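Local atomic coordinates of START domain-containing protein 10 (Homo sapiens, PDB entry 6SER), a protein that transfers phosphatidylcholine and phosphatidylethanolamine between membranes, preferring species with palmitoyl or stearoyl at sn-1 and an unsaturated 18-carbon chain at sn-2. Residues T132-L137 with Y143-Y148; I68-E73 with F206-A211; E101-A106 with P153-R158; C74-A79 with A218-P223. All blocks are in the same frame, centred on the assembly; numbering follows the deposited sequence.

Contact 1: residues T132-L137 with Y143-Y148; sequences TLRSWL and YIIMNY
In the antiparallel beta hairpin formed by strands 127-139 and 142-151, part of the curved sheet of the START helix-grip fold, Leu133, Ser135 and Leu137 are joined to Tyr148, Met146 and Ile144. Each pair exchanges two backbone hydrogen bonds; in the middle pair, Ser135 N reaches Met146 O at 2.8 Å and Met146 N reaches Ser135 O at 2.9 Å, the latter nearly straight, with 168° at the hydrogen. The intervening pairs, Arg134 with Asn147 and Trp136 with Ile145, are non-hydrogen-bonded, and there CA-H groups approach carbonyl oxygens, as Asn147 CA does Leu133 O at 3.0 Å.

Leu133, Ser135, Leu137, Ile144, Met146 and Tyr148 share one face, where helix 27-38 brings Phe30 against Ser135 and Ile144. Leu133 and Tyr148 run side by side, CB of the leucine 4.3 Å above the ring plane near its rim and CD1 3.7 Å from Tyr148 OH; that hydroxyl is hydrogen-bonded to Gln23 O. The opposite face carries Arg134, Trp136, Ile145 and Asn147. Arg134 suits its place with an aliphatic stem lying alongside Ile145, CG to CG2 3.8 Å, and a charged end bent at chi3 (78°) toward salt bridges with Asp104 and Asp113. Asn147 ND2 is hydrogen-bonded to a triethylene glycol, probably from the crystallisation liquor, which may mark the lipid cavity. With chi1 at 81°, CG of Asn147 stands between the backbone N and the carbonyl carbon, and OD1, bonded to Ser166 OG, rests 3.5 Å from Thr132 CG2.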
loop_
_atom_site.group_PDB
_atom_site.type_symbol
_atom_site.label_atom_id
_atom_site.label_comp_id
_atom_site.label_asym_id
_atom_site.label_seq_id
_atom_site.Cartn_x
_atom_site.Cartn_y
_atom_site.Cartn_z
ATOM N N THR A 132 0.105 9.934 1.578
ATOM C CA THR A 132 -0.492 9.285 0.418
ATOM C C THR A 132 -1.989 9.551 0.341
ATOM O O THR A 132 -2.664 9.695 1.363
ATOM C CB THR A 132 -0.257 7.761 0.437
ATOM O OG1 THR A 132 -0.729 7.226 1.677
ATOM C CG2 THR A 132 1.222 7.432 0.282
ATOM N N LEU A 133 -2.499 9.616 -0.885
ATOM C CA LEU A 133 -3.929 9.550 -1.133
ATOM C C LEU A 133 -4.285 8.091 -1.385
ATOM O O LEU A 133 -3.735 7.461 -2.292
ATOM C CB LEU A 133 -4.325 10.432 -2.315
ATOM C CG LEU A 133 -5.815 10.636 -2.628
ATOM C CD1 LEU A 133 -5.961 11.816 -3.555
ATOM C CD2 LEU A 133 -6.458 9.414 -3.281
ATOM N N ARG A 134 -5.182 7.553 -0.575
ATOM C CA ARG A 134 -5.574 6.153 -0.627
ATOM C C ARG A 134 -7.022 6.071 -1.078
ATOM O O ARG A 134 -7.851 6.887 -0.658
ATOM C CB ARG A 134 -5.407 5.492 0.760
ATOM C CG ARG A 134 -5.620 3.988 0.794
ATOM C CD ARG A 134 -5.194 3.390 2.136
ATOM N NE ARG A 134 -6.176 3.602 3.206
ATOM C CZ ARG A 134 -6.127 4.591 4.102
ATOM N NH1 ARG A 134 -7.067 4.687 5.044
ATOM N NH2 ARG A 134 -5.146 5.486 4.065
ATOM N N SER A 135 -7.335 5.093 -1.930
ATOM C CA SER A 135 -8.720 4.850 -2.310
ATOM C C SER A 135 -8.974 3.361 -2.479
ATOM O O SER A 135 -8.086 2.609 -2.889
ATOM C CB SER A 135 -9.095 5.574 -3.594
ATOM O OG SER A 135 -10.506 5.575 -3.746
ATOM N N TRP A 136 -10.198 2.943 -2.167
ATOM C CA TRP A 136 -10.537 1.530 -2.088
ATOM C C TRP A 136 -11.863 1.256 -2.776
ATOM O O TRP A 136 -12.746 2.115 -2.824
ATOM C CB TRP A 136 -10.597 1.051 -0.633
ATOM C CG TRP A 136 -11.401 1.919 0.288
ATOM C CD1 TRP A 136 -12.696 1.713 0.681
ATOM C CD2 TRP A 136 -10.962 3.109 0.964
ATOM N NE1 TRP A 136 -13.091 2.702 1.554
ATOM C CE2 TRP A 136 -12.050 3.575 1.739
ATOM C CE3 TRP A 136 -9.760 3.823 0.993
ATOM C CZ2 TRP A 136 -11.966 4.724 2.535
ATOM C CZ3 TRP A 136 -9.681 4.973 1.771
ATOM C CH2 TRP A 136 -10.774 5.409 2.532
ATOM N N LEU A 137 -11.995 0.037 -3.305
ATOM C CA LEU A 137 -13.179 -0.347 -4.060
ATOM C C LEU A 137 -13.418 -1.850 -3.996
ATOM O O LEU A 137 -12.639 -2.630 -4.564
ATOM C CB LEU A 137 -13.044 0.090 -5.524
ATOM C CG LEU A 137 -14.288 -0.053 -6.403
ATOM C CD1 LEU A 137 -15.427 0.798 -5.843
ATOM C CD2 LEU A 137 -13.977 0.346 -7.839
ATOM N N TYR A 143 -11.399 -7.056 -3.980
ATOM C CA TYR A 143 -11.142 -5.747 -3.407
ATOM C C TYR A 143 -9.880 -5.151 -4.018
ATOM O O TYR A 143 -8.905 -5.857 -4.297
ATOM C CB TYR A 143 -10.964 -5.807 -1.887
ATOM C CG TYR A 143 -12.074 -6.454 -1.081
ATOM C CD1 TYR A 143 -12.033 -7.808 -0.763
ATOM C CD2 TYR A 143 -13.132 -5.697 -0.588
ATOM C CE1 TYR A 143 -13.038 -8.403 0.007
ATOM C CE2 TYR A 143 -14.133 -6.271 0.187
ATOM C CZ TYR A 143 -14.084 -7.626 0.478
ATOM O OH TYR A 143 -15.085 -8.183 1.238
ATOM N N ILE A 144 -9.898 -3.835 -4.202
ATOM C CA ILE A 144 -8.705 -3.085 -4.572
ATOM C C ILE A 144 -8.530 -1.933 -3.596
ATOM O O ILE A 144 -9.488 -1.213 -3.301
ATOM C CB ILE A 144 -8.780 -2.545 -6.008
ATOM C CG1 ILE A 144 -8.815 -3.693 -7.012
ATOM C CG2 ILE A 144 -7.599 -1.633 -6.289
ATOM C CD1 ILE A 144 -8.866 -3.227 -8.451
ATOM N N ILE A 145 -7.308 -1.759 -3.103
ATOM C CA ILE A 145 -6.899 -0.572 -2.368
ATOM C C ILE A 145 -5.638 -0.055 -3.035
ATOM O O ILE A 145 -4.651 -0.793 -3.124
ATOM C CB ILE A 145 -6.620 -0.866 -0.888
ATOM C CG1 ILE A 145 -7.677 -1.790 -0.305
ATOM C CG2 ILE A 145 -6.596 0.424 -0.101
ATOM C CD1 ILE A 145 -7.432 -2.111 1.143
ATOM N N MET A 146 -5.662 1.200 -3.494
ATOM C CA MET A 146 -4.508 1.854 -4.102
ATOM C C MET A 146 -4.146 3.126 -3.347
ATOM O O MET A 146 -4.974 3.720 -2.650
ATOM C CB MET A 146 -4.760 2.254 -5.555
ATOM C CG MET A 146 -5.736 1.400 -6.261
ATOM S SD MET A 146 -5.902 1.934 -7.952
ATOM C CE MET A 146 -6.926 3.365 -7.751
ATOM N N ASN A 147 -2.899 3.558 -3.531
ATOM C CA ASN A 147 -2.455 4.835 -2.991
ATOM C C ASN A 147 -1.304 5.359 -3.839
ATOM O O ASN A 147 -0.682 4.612 -4.595
ATOM C CB ASN A 147 -2.079 4.716 -1.505
ATOM C CG ASN A 147 -0.685 4.158 -1.276
ATOM O OD1 ASN A 147 0.302 4.713 -1.757
ATOM N ND2 ASN A 147 -0.590 3.098 -0.478
ATOM N N TYR A 148 -1.044 6.661 -3.711
ATOM C CA TYR A 148 0.121 7.317 -4.293
ATOM C C TYR A 148 0.387 8.579 -3.480
ATOM O O TYR A 148 -0.519 9.107 -2.829
ATOM C CB TYR A 148 -0.087 7.649 -5.779
ATOM C CG TYR A 148 -1.165 8.680 -6.042
ATOM C CD1 TYR A 148 -0.844 10.027 -6.145
ATOM C CD2 TYR A 148 -2.503 8.311 -6.168
ATOM C CE1 TYR A 148 -1.811 10.981 -6.378
ATOM C CE2 TYR A 148 -3.484 9.262 -6.403
ATOM C CZ TYR A 148 -3.128 10.600 -6.504
ATOM O OH TYR A 148 -4.074 11.578 -6.731
#

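Contact 2: residues I68-E73 with F206-A211; sequences IKCRME and FLAPKA
Cys70, on segment 68-73 of strand 68-74, and Ala208, on helical segment 206-211, bring the two backbones nearest, their CA atoms 6.9 Å apart. The helix is kinked here: Pro209 has no N-H to give to the preceding turn, and the N of Lys210 also lacks its bond, whereas Ala211 N again finds Leu207 O at 3.0 Å. No hydrogen bond crosses between strand and helix, so the contact is van der Waals packing of small groups. Cys70 directs its thiol at the helix, with SG anti to the backbone N (chi1 -168°), and SG lies 4.3 Å from Ala208 CB and 4.4 Å from Pro209 N. Cysteine and alanine suit the place, since neither has a long branch to hold the backbones apart. This is the C-terminal helix 197-227 lying over the sheet, the feature that gives the START helix-grip fold its name. Ile68 and Met72 share the Cys70 face of the strand and extend the packing along the same helix, Ile68 to Ser204 and Met72 to Met212 and Tyr216. Pro209 also touches Val52 of the adjoining strand. From the other face, Lys69 sends NZ to Cys37 O and makes a cation-pi contact with Trp43.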
loop_
_atom_site.group_PDB
_atom_site.type_symbol
_atom_site.label_atom_id
_atom_site.label_comp_id
_atom_site.label_asym_id
_atom_site.label_seq_id
_atom_site.Cartn_x
_atom_site.Cartn_y
_atom_site.Cartn_z
ATOM N N ILE A 68 7.576 -3.456 -8.549
ATOM C CA ILE A 68 7.664 -4.780 -7.941
ATOM C C ILE A 68 6.249 -5.318 -7.786
ATOM O O ILE A 68 5.318 -4.562 -7.492
ATOM C CB ILE A 68 8.383 -4.723 -6.574
ATOM C CG1 ILE A 68 9.745 -4.040 -6.712
ATOM C CG2 ILE A 68 8.536 -6.110 -5.959
ATOM C CD1 ILE A 68 10.636 -4.624 -7.805
ATOM N N LYS A 69 6.088 -6.622 -7.987
ATOM C CA LYS A 69 4.801 -7.290 -7.847
ATOM C C LYS A 69 4.999 -8.544 -7.012
ATOM O O LYS A 69 5.925 -9.320 -7.265
ATOM C CB LYS A 69 4.202 -7.647 -9.210
ATOM C CG LYS A 69 2.872 -8.370 -9.108
ATOM C CD LYS A 69 2.489 -9.071 -10.403
ATOM C CE LYS A 69 2.316 -8.094 -11.542
ATOM N NZ LYS A 69 1.751 -8.795 -12.721
ATOM N N CYS A 70 4.152 -8.743 -6.010
ATOM C CA CYS A 70 4.264 -9.922 -5.157
ATOM C C CYS A 70 2.881 -10.521 -4.934
ATOM O O CYS A 70 1.967 -9.831 -4.473
ATOM C CB CYS A 70 4.943 -9.587 -3.824
ATOM S SG CYS A 70 5.432 -11.067 -2.878
ATOM N N ARG A 71 2.743 -11.803 -5.255
ATOM C CA ARG A 71 1.480 -12.521 -5.210
ATOM C C ARG A 71 1.567 -13.616 -4.155
ATOM O O ARG A 71 2.581 -14.314 -4.054
ATOM C CB ARG A 71 1.164 -13.115 -6.587
ATOM C CG ARG A 71 -0.192 -13.754 -6.748
ATOM C CD ARG A 71 -0.431 -14.103 -8.212
ATOM N NE ARG A 71 -1.673 -14.839 -8.442
ATOM C CZ ARG A 71 -1.827 -16.142 -8.216
ATOM N NH1 ARG A 71 -0.819 -16.858 -7.730
ATOM N NH2 ARG A 71 -2.992 -16.732 -8.467
ATOM N N MET A 72 0.513 -13.757 -3.354
ATOM C CA MET A 72 0.524 -14.739 -2.277
ATOM C C MET A 72 -0.830 -15.419 -2.154
ATOM O O MET A 72 -1.858 -14.754 -1.995
ATOM C CB MET A 72 0.903 -14.100 -0.944
ATOM C CG MET A 72 0.621 -15.005 0.235
ATOM S SD MET A 72 1.199 -14.271 1.761
ATOM C CE MET A 72 0.010 -12.941 1.961
ATOM N N GLU A 73 -0.818 -16.744 -2.209
ATOM C CA GLU A 73 -2.022 -17.549 -2.084
ATOM C C GLU A 73 -2.307 -17.781 -0.607
ATOM O O GLU A 73 -1.440 -18.267 0.128
ATOM C CB GLU A 73 -1.847 -18.874 -2.820
ATOM C CG GLU A 73 -2.863 -19.105 -3.920
ATOM C CD GLU A 73 -2.499 -20.277 -4.819
ATOM O OE1 GLU A 73 -2.470 -21.426 -4.318
ATOM O OE2 GLU A 73 -2.235 -20.043 -6.022
ATOM N N PHE A 206 14.109 -8.694 -2.278
ATOM C CA PHE A 206 14.593 -9.715 -1.359
ATOM C C PHE A 206 13.701 -9.849 -0.133
ATOM O O PHE A 206 13.538 -10.953 0.397
ATOM C CB PHE A 206 16.026 -9.378 -0.946
ATOM C CG PHE A 206 16.629 -10.357 0.016
ATOM C CD1 PHE A 206 16.652 -10.088 1.381
ATOM C CD2 PHE A 206 17.188 -11.541 -0.442
ATOM C CE1 PHE A 206 17.214 -10.986 2.271
ATOM C CE2 PHE A 206 17.752 -12.444 0.440
ATOM C CZ PHE A 206 17.763 -12.167 1.802
ATOM N N LEU A 207 13.134 -8.749 0.340
ATOM C CA LEU A 207 12.348 -8.757 1.563
ATOM C C LEU A 207 10.861 -8.947 1.308
ATOM O O LEU A 207 10.115 -9.215 2.257
ATOM C CB LEU A 207 12.572 -7.451 2.330
ATOM C CG LEU A 207 13.990 -7.195 2.835
ATOM C CD1 LEU A 207 14.106 -5.764 3.345
ATOM C CD2 LEU A 207 14.344 -8.189 3.929
ATOM N N ALA A 208 10.425 -8.814 0.057
ATOM C CA ALA A 208 9.000 -8.865 -0.253
ATOM C C ALA A 208 8.329 -10.144 0.228
ATOM O O ALA A 208 7.293 -10.045 0.908
ATOM C CB ALA A 208 8.793 -8.650 -1.758
ATOM N N PRO A 209 8.834 -11.350 -0.070
ATOM C CA PRO A 209 8.147 -12.552 0.432
ATOM C C PRO A 209 8.042 -12.592 1.943
ATOM O O PRO A 209 7.042 -13.090 2.473
ATOM C CB PRO A 209 9.008 -13.707 -0.110
ATOM C CG PRO A 209 10.322 -13.094 -0.430
ATOM C CD PRO A 209 10.016 -11.706 -0.881
ATOM N N LYS A 210 9.035 -12.063 2.659
ATOM C CA LYS A 210 8.968 -12.082 4.114
ATOM C C LYS A 210 7.900 -11.129 4.632
ATOM O O LYS A 210 7.195 -11.439 5.599
ATOM C CB LYS A 210 10.327 -11.723 4.706
ATOM C CG LYS A 210 10.416 -11.995 6.193
ATOM C CD LYS A 210 11.223 -10.929 6.907
ATOM C CE LYS A 210 11.262 -11.199 8.401
ATOM N NZ LYS A 210 11.778 -10.035 9.169
ATOM N N ALA A 211 7.776 -9.962 4.007
ATOM C CA ALA A 211 6.770 -8.997 4.430
ATOM C C ALA A 211 5.361 -9.520 4.178
ATOM O O ALA A 211 4.450 -9.284 4.979
ATOM C CB ALA A 211 6.999 -7.676 3.704
#

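Contact 3: residues E101-A106 with P153-R158; sequences ETFDIA and PKYPPR
One face of the Tyr155 ring is covered by Ile105, whose CD1 stands 3.6 Å from the ring centroid and only 8° off the normal, a well-centred CH-pi contact. The Phe103 ring meets the same tyrosine differently: Tyr155 OH sits at its edge, near its plane, 3.9 Å from CE1, while Phe103 CE1 is 4.0 Å from Tyr155 CE1. Phe103 CG stands between the backbone N and the carbonyl carbon (chi1 52°), which swings the ring to the tyrosine. Elsewhere at the Phe103 edge, in the ring plane, lies Glu101 CG of its own strand. The phenylalanine and tyrosine side chains cross obliquely, whereas Ile105 and Tyr155 approach from opposite directions. Ile105 adds CG2, 3.7 Å from Tyr155 CE2, so CD1 sits over the centre and CG2 reaches the rim from the same side; a beta-branched isoleucine offers both branches.

The strand is not regular here. Ile105 and Ala106 both pair with Val114, a classic beta bulge, and Ile105 takes the helix-like psi of -47° expected at the first position of such a bulge. The contact thus joins a bulged edge strand of the START sheet, 99-109, to the loop between strands 142-151 and 161-175. His152 meets the Tyr155 ring edge-to-face, and Ile131 touches both Ile105 and Tyr155. A bound triethylene glycol, probably from the crystallisation liquor, makes a weak hydrogen bond with Tyr155 OH.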
loop_
_atom_site.group_PDB
_atom_site.type_symbol
_atom_site.label_atom_id
_atom_site.label_comp_id
_atom_site.label_asym_id
_atom_site.label_seq_id
_atom_site.Cartn_x
_atom_site.Cartn_y
_atom_site.Cartn_z
ATOM N N GLU A 101 4.841 5.661 13.118
ATOM C CA GLU A 101 3.602 6.401 13.269
ATOM C C GLU A 101 2.780 6.143 12.015
ATOM O O GLU A 101 3.334 6.130 10.912
ATOM C CB GLU A 101 3.904 7.897 13.419
ATOM C CG GLU A 101 3.075 8.621 14.431
ATOM C CD GLU A 101 3.632 10.000 14.736
ATOM O OE1 GLU A 101 4.714 10.346 14.198
ATOM O OE2 GLU A 101 2.987 10.735 15.516
ATOM N N THR A 102 1.476 5.910 12.172
ATOM C CA THR A 102 0.604 5.853 11.003
ATOM C C THR A 102 -0.809 6.233 11.420
ATOM O O THR A 102 -1.306 5.757 12.443
ATOM C CB THR A 102 0.624 4.465 10.331
ATOM O OG1 THR A 102 -0.205 4.487 9.160
ATOM C CG2 THR A 102 0.113 3.360 11.282
ATOM N N PHE A 103 -1.448 7.088 10.627
ATOM C CA PHE A 103 -2.793 7.563 10.934
ATOM C C PHE A 103 -3.351 8.250 9.703
ATOM O O PHE A 103 -2.597 8.764 8.875
ATOM C CB PHE A 103 -2.791 8.538 12.117
ATOM C CG PHE A 103 -1.808 9.663 11.969
ATOM C CD1 PHE A 103 -2.152 10.830 11.300
ATOM C CD2 PHE A 103 -0.523 9.549 12.496
ATOM C CE1 PHE A 103 -1.228 11.871 11.159
ATOM C CE2 PHE A 103 0.398 10.579 12.372
ATOM C CZ PHE A 103 0.046 11.745 11.700
ATOM N N ASP A 104 -4.673 8.255 9.591
ATOM C CA ASP A 104 -5.308 9.021 8.530
ATOM C C ASP A 104 -5.375 10.484 8.929
ATOM O O ASP A 104 -5.439 10.821 10.114
ATOM C CB ASP A 104 -6.714 8.498 8.233
ATOM C CG ASP A 104 -6.697 7.215 7.421
ATOM O OD1 ASP A 104 -5.672 6.947 6.754
ATOM O OD2 ASP A 104 -7.708 6.482 7.448
ATOM N N ILE A 105 -5.355 11.350 7.925
ATOM C CA ILE A 105 -5.337 12.794 8.125
ATOM C C ILE A 105 -6.698 13.409 7.847
ATOM O O ILE A 105 -7.199 14.224 8.622
ATOM C CB ILE A 105 -4.250 13.434 7.236
ATOM C CG1 ILE A 105 -2.856 12.969 7.684
ATOM C CG2 ILE A 105 -4.393 14.968 7.218
ATOM C CD1 ILE A 105 -1.737 13.388 6.755
ATOM N N ALA A 106 -7.303 13.030 6.730
ATOM C CA ALA A 106 -8.567 13.618 6.329
ATOM C C ALA A 106 -9.198 12.724 5.280
ATOM O O ALA A 106 -8.537 11.885 4.665
ATOM C CB ALA A 106 -8.380 15.043 5.790
ATOM N N PRO A 153 -0.454 20.579 2.978
ATOM C CA PRO A 153 0.283 21.764 3.458
ATOM C C PRO A 153 0.663 21.703 4.926
ATOM O O PRO A 153 1.649 22.327 5.322
ATOM C CB PRO A 153 -0.693 22.919 3.182
ATOM C CG PRO A 153 -1.675 22.386 2.202
ATOM C CD PRO A 153 -1.794 20.925 2.481
ATOM N N LYS A 154 -0.064 20.962 5.745
ATOM C CA LYS A 154 0.290 20.854 7.152
ATOM C C LYS A 154 1.254 19.711 7.438
ATOM O O LYS A 154 1.602 19.483 8.600
ATOM C CB LYS A 154 -0.979 20.688 7.990
ATOM C CG LYS A 154 -2.032 21.748 7.696
ATOM C CD LYS A 154 -3.209 21.644 8.660
ATOM C CE LYS A 154 -4.487 21.104 7.963
ATOM N NZ LYS A 154 -4.834 21.903 6.769
ATOM N N TYR A 155 1.699 18.978 6.421
ATOM C CA TYR A 155 2.633 17.872 6.616
ATOM C C TYR A 155 3.829 18.050 5.691
ATOM O O TYR A 155 4.049 17.243 4.779
ATOM C CB TYR A 155 1.937 16.527 6.399
ATOM C CG TYR A 155 0.904 16.256 7.465
ATOM C CD1 TYR A 155 1.194 15.450 8.559
ATOM C CD2 TYR A 155 -0.351 16.844 7.402
ATOM C CE1 TYR A 155 0.258 15.231 9.545
ATOM C CE2 TYR A 155 -1.288 16.631 8.384
ATOM C CZ TYR A 155 -0.988 15.824 9.447
ATOM O OH TYR A 155 -1.952 15.627 10.417
ATOM N N PRO A 156 4.637 19.088 5.910
ATOM C CA PRO A 156 5.855 19.255 5.114
ATOM C C PRO A 156 6.902 18.244 5.540
ATOM O O PRO A 156 6.758 17.602 6.593
ATOM C CB PRO A 156 6.291 20.693 5.442
ATOM C CG PRO A 156 5.843 20.874 6.852
ATOM C CD PRO A 156 4.555 20.090 6.992
ATOM N N PRO A 157 7.968 18.065 4.762
ATOM C CA PRO A 157 9.036 17.157 5.192
ATOM C C PRO A 157 9.581 17.543 6.560
ATOM O O PRO A 157 9.621 18.717 6.935
ATOM C CB PRO A 157 10.109 17.327 4.105
ATOM C CG PRO A 157 9.362 17.830 2.901
ATOM C CD PRO A 157 8.260 18.689 3.457
ATOM N N ARG A 158 10.021 16.539 7.298
ATOM C CA ARG A 158 10.663 16.734 8.589
ATOM C C ARG A 158 12.158 16.520 8.451
ATOM O O ARG A 158 12.593 15.574 7.790
ATOM C CB ARG A 158 10.107 15.761 9.622
ATOM C CG ARG A 158 8.790 16.196 10.192
ATOM C CD ARG A 158 7.934 14.995 10.499
ATOM N NE ARG A 158 8.595 14.088 11.429
ATOM C CZ ARG A 158 8.615 14.248 12.747
ATOM N NH1 ARG A 158 8.001 15.290 13.293
ATOM N NH2 ARG A 158 9.246 13.369 13.517
#

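Contact 4: residues C74-A79 with A218-P223; sequences CCDVPA and ACLKYP
Asp76 splits its carboxylate between two kinds of neighbour: OD2 is hydrogen-bonded to the hydroxyl of Tyr216, a residue of the same long helix as segment 218-223, while OD1 rests 4.0 Å from Leu220 CD2. The bond ties the loop leading out of strand 68-74 to the C-terminal helix 197-227 of the START helix-grip fold. A chi1 of 55°, which sets CG between the backbone N and the carbonyl carbon, brings the acid toward the helix, although its CB does not point there directly. Aspartate suits this exposed loop position, being short enough to stay close to the loop and polar enough to hold the tyrosine.

Next to it, Val77 is buried and its CB is directed toward the helix, the CA atoms of Val77 and Cys219 lying 6.9 Å apart. No hydrogen bond joins the two segments, and Val77 and Leu220 cross at about a right angle. Cys181 of strand 181-190 also packs against the valine side chain; Cys219, on the helix, also touches Leu82 and Val85. Pro78 follows at the N-cap of helix 79-87, so the chain passes from loop to helix within the segment, just after Val77. Of the two valine methyls, CG1 does the work: anti to the carbonyl carbon, it lies 4.2 Å from Cys219 CB and 3.6 Å from Leu220 CD2.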
loop_
_atom_site.group_PDB
_atom_site.type_symbol
_atom_site.label_atom_id
_atom_site.label_comp_id
_atom_site.label_asym_id
_atom_site.label_seq_id
_atom_site.Cartn_x
_atom_site.Cartn_y
_atom_site.Cartn_z
ATOM N N CYS A 74 -3.508 -17.420 -0.171
ATOM C CA CYS A 74 -3.924 -17.576 1.221
ATOM C C CYS A 74 -5.009 -18.646 1.252
ATOM O O CYS A 74 -6.168 -18.380 0.914
ATOM C CB CYS A 74 -4.417 -16.254 1.798
ATOM S SG CYS A 74 -3.143 -14.996 1.931
ATOM N N CYS A 75 -4.631 -19.859 1.648
ATOM C CA CYS A 75 -5.567 -20.970 1.543
ATOM C C CYS A 75 -6.625 -20.949 2.636
ATOM O O CYS A 75 -7.717 -21.485 2.423
ATOM C CB CYS A 75 -4.815 -22.304 1.566
ATOM S SG CYS A 75 -4.173 -22.763 3.185
ATOM N N ASP A 76 -6.345 -20.315 3.784
ATOM C CA ASP A 76 -7.218 -20.419 4.948
ATOM C C ASP A 76 -7.575 -19.064 5.553
ATOM O O ASP A 76 -7.956 -19.006 6.727
ATOM C CB ASP A 76 -6.582 -21.319 6.012
ATOM C CG ASP A 76 -5.198 -20.859 6.411
ATOM O OD1 ASP A 76 -4.716 -21.290 7.477
ATOM O OD2 ASP A 76 -4.595 -20.053 5.665
ATOM N N VAL A 77 -7.455 -17.971 4.800
ATOM C CA VAL A 77 -8.011 -16.700 5.269
ATOM C C VAL A 77 -8.917 -16.135 4.179
ATOM O O VAL A 77 -8.546 -16.128 2.996
ATOM C CB VAL A 77 -6.917 -15.699 5.693
ATOM C CG1 VAL A 77 -5.829 -16.392 6.505
ATOM C CG2 VAL A 77 -6.325 -14.957 4.510
ATOM N N PRO A 78 -10.125 -15.697 4.513
ATOM C CA PRO A 78 -11.020 -15.148 3.491
ATOM C C PRO A 78 -10.603 -13.746 3.069
ATOM O O PRO A 78 -9.881 -13.038 3.775
ATOM C CB PRO A 78 -12.390 -15.138 4.182
ATOM C CG PRO A 78 -12.080 -15.072 5.632
ATOM C CD PRO A 78 -10.768 -15.782 5.837
ATOM N N ALA A 79 -11.082 -13.361 1.881
ATOM C CA ALA A 79 -10.751 -12.058 1.311
ATOM C C ALA A 79 -11.145 -10.912 2.240
ATOM O O ALA A 79 -10.419 -9.918 2.348
ATOM C CB ALA A 79 -11.434 -11.892 -0.045
ATOM N N ALA A 218 -0.564 -12.117 10.331
ATOM C CA ALA A 218 -1.407 -11.127 10.987
ATOM C C ALA A 218 -2.884 -11.410 10.740
ATOM O O ALA A 218 -3.714 -11.238 11.639
ATOM C CB ALA A 218 -1.039 -9.724 10.509
ATOM N N CYS A 219 -3.229 -11.855 9.530
ATOM C CA CYS A 219 -4.619 -12.186 9.230
ATOM C C CYS A 219 -5.134 -13.330 10.097
ATOM O O CYS A 219 -6.330 -13.373 10.412
ATOM C CB CYS A 219 -4.766 -12.535 7.752
ATOM S SG CYS A 219 -4.351 -11.161 6.626
ATOM N N LEU A 220 -4.257 -14.265 10.488
ATOM C CA LEU A 220 -4.683 -15.370 11.346
ATOM C C LEU A 220 -4.993 -14.883 12.753
ATOM O O LEU A 220 -5.933 -15.370 13.393
ATOM C CB LEU A 220 -3.610 -16.460 11.393
ATOM C CG LEU A 220 -3.219 -17.102 10.061
ATOM C CD1 LEU A 220 -2.058 -18.065 10.250
ATOM C CD2 LEU A 220 -4.412 -17.806 9.442
ATOM N N LYS A 221 -4.216 -13.928 13.252
ATOM C CA LYS A 221 -4.424 -13.393 14.588
ATOM C C LYS A 221 -5.456 -12.272 14.619
ATOM O O LYS A 221 -5.837 -11.832 15.709
ATOM C CB LYS A 221 -3.087 -12.905 15.167
ATOM C CG LYS A 221 -2.093 -14.034 15.460
ATOM C CD LYS A 221 -2.395 -14.707 16.797
ATOM C CE LYS A 221 -1.594 -15.991 17.001
ATOM N NZ LYS A 221 -2.344 -17.196 16.526
ATOM N N TYR A 222 -5.939 -11.815 13.454
ATOM C CA TYR A 222 -6.757 -10.605 13.441
ATOM C C TYR A 222 -8.117 -10.795 14.103
ATOM O O TYR A 222 -8.480 -9.959 14.951
ATOM C CB TYR A 222 -6.903 -10.070 12.013
ATOM C CG TYR A 222 -7.706 -8.783 11.971
ATOM C CD1 TYR A 222 -7.196 -7.612 12.523
ATOM C CD2 TYR A 222 -8.976 -8.741 11.395
ATOM C CE1 TYR A 222 -7.923 -6.432 12.502
ATOM C CE2 TYR A 222 -9.703 -7.567 11.361
ATOM C CZ TYR A 222 -9.172 -6.414 11.921
ATOM O OH TYR A 222 -9.896 -5.242 11.894
ATOM N N PRO A 223 -8.919 -11.821 13.772
ATOM C CA PRO A 223 -10.256 -11.924 14.397
ATOM C C PRO A 223 -10.226 -11.860 15.915
ATOM O O PRO A 223 -11.027 -11.131 16.511
ATOM C CB PRO A 223 -10.774 -13.274 13.880
ATOM C CG PRO A 223 -10.087 -13.423 12.529
ATOM C CD PRO A 223 -8.700 -12.907 12.792
#

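From the N terminus the chain first reaches 68-73 and 74-79, consecutive pieces whose partners, 206-211 and 218-223, both lie on helix 197-227, more than 130 residues later. Contacts 2 and 4 cross, closing long overlapping loops that fasten strand 68-74 and its exit loop to the C-terminal helix. Within both loops lies contact 3, which brings strand 99-109 to the loop at 153-158, and within that lies contact 1, the hairpin of strands 127-139 and 142-151. Contacts 1 and 3 meet through the salt bridge of Arg134 NH1 with Asp104 OD2, 3.1 Å long. Tyr143 CE1 packs 3.8 Å from Ala79 O, joining contact 1 to contact 4. Contacts 2 and 3 lie on opposite sides of the chain's centre.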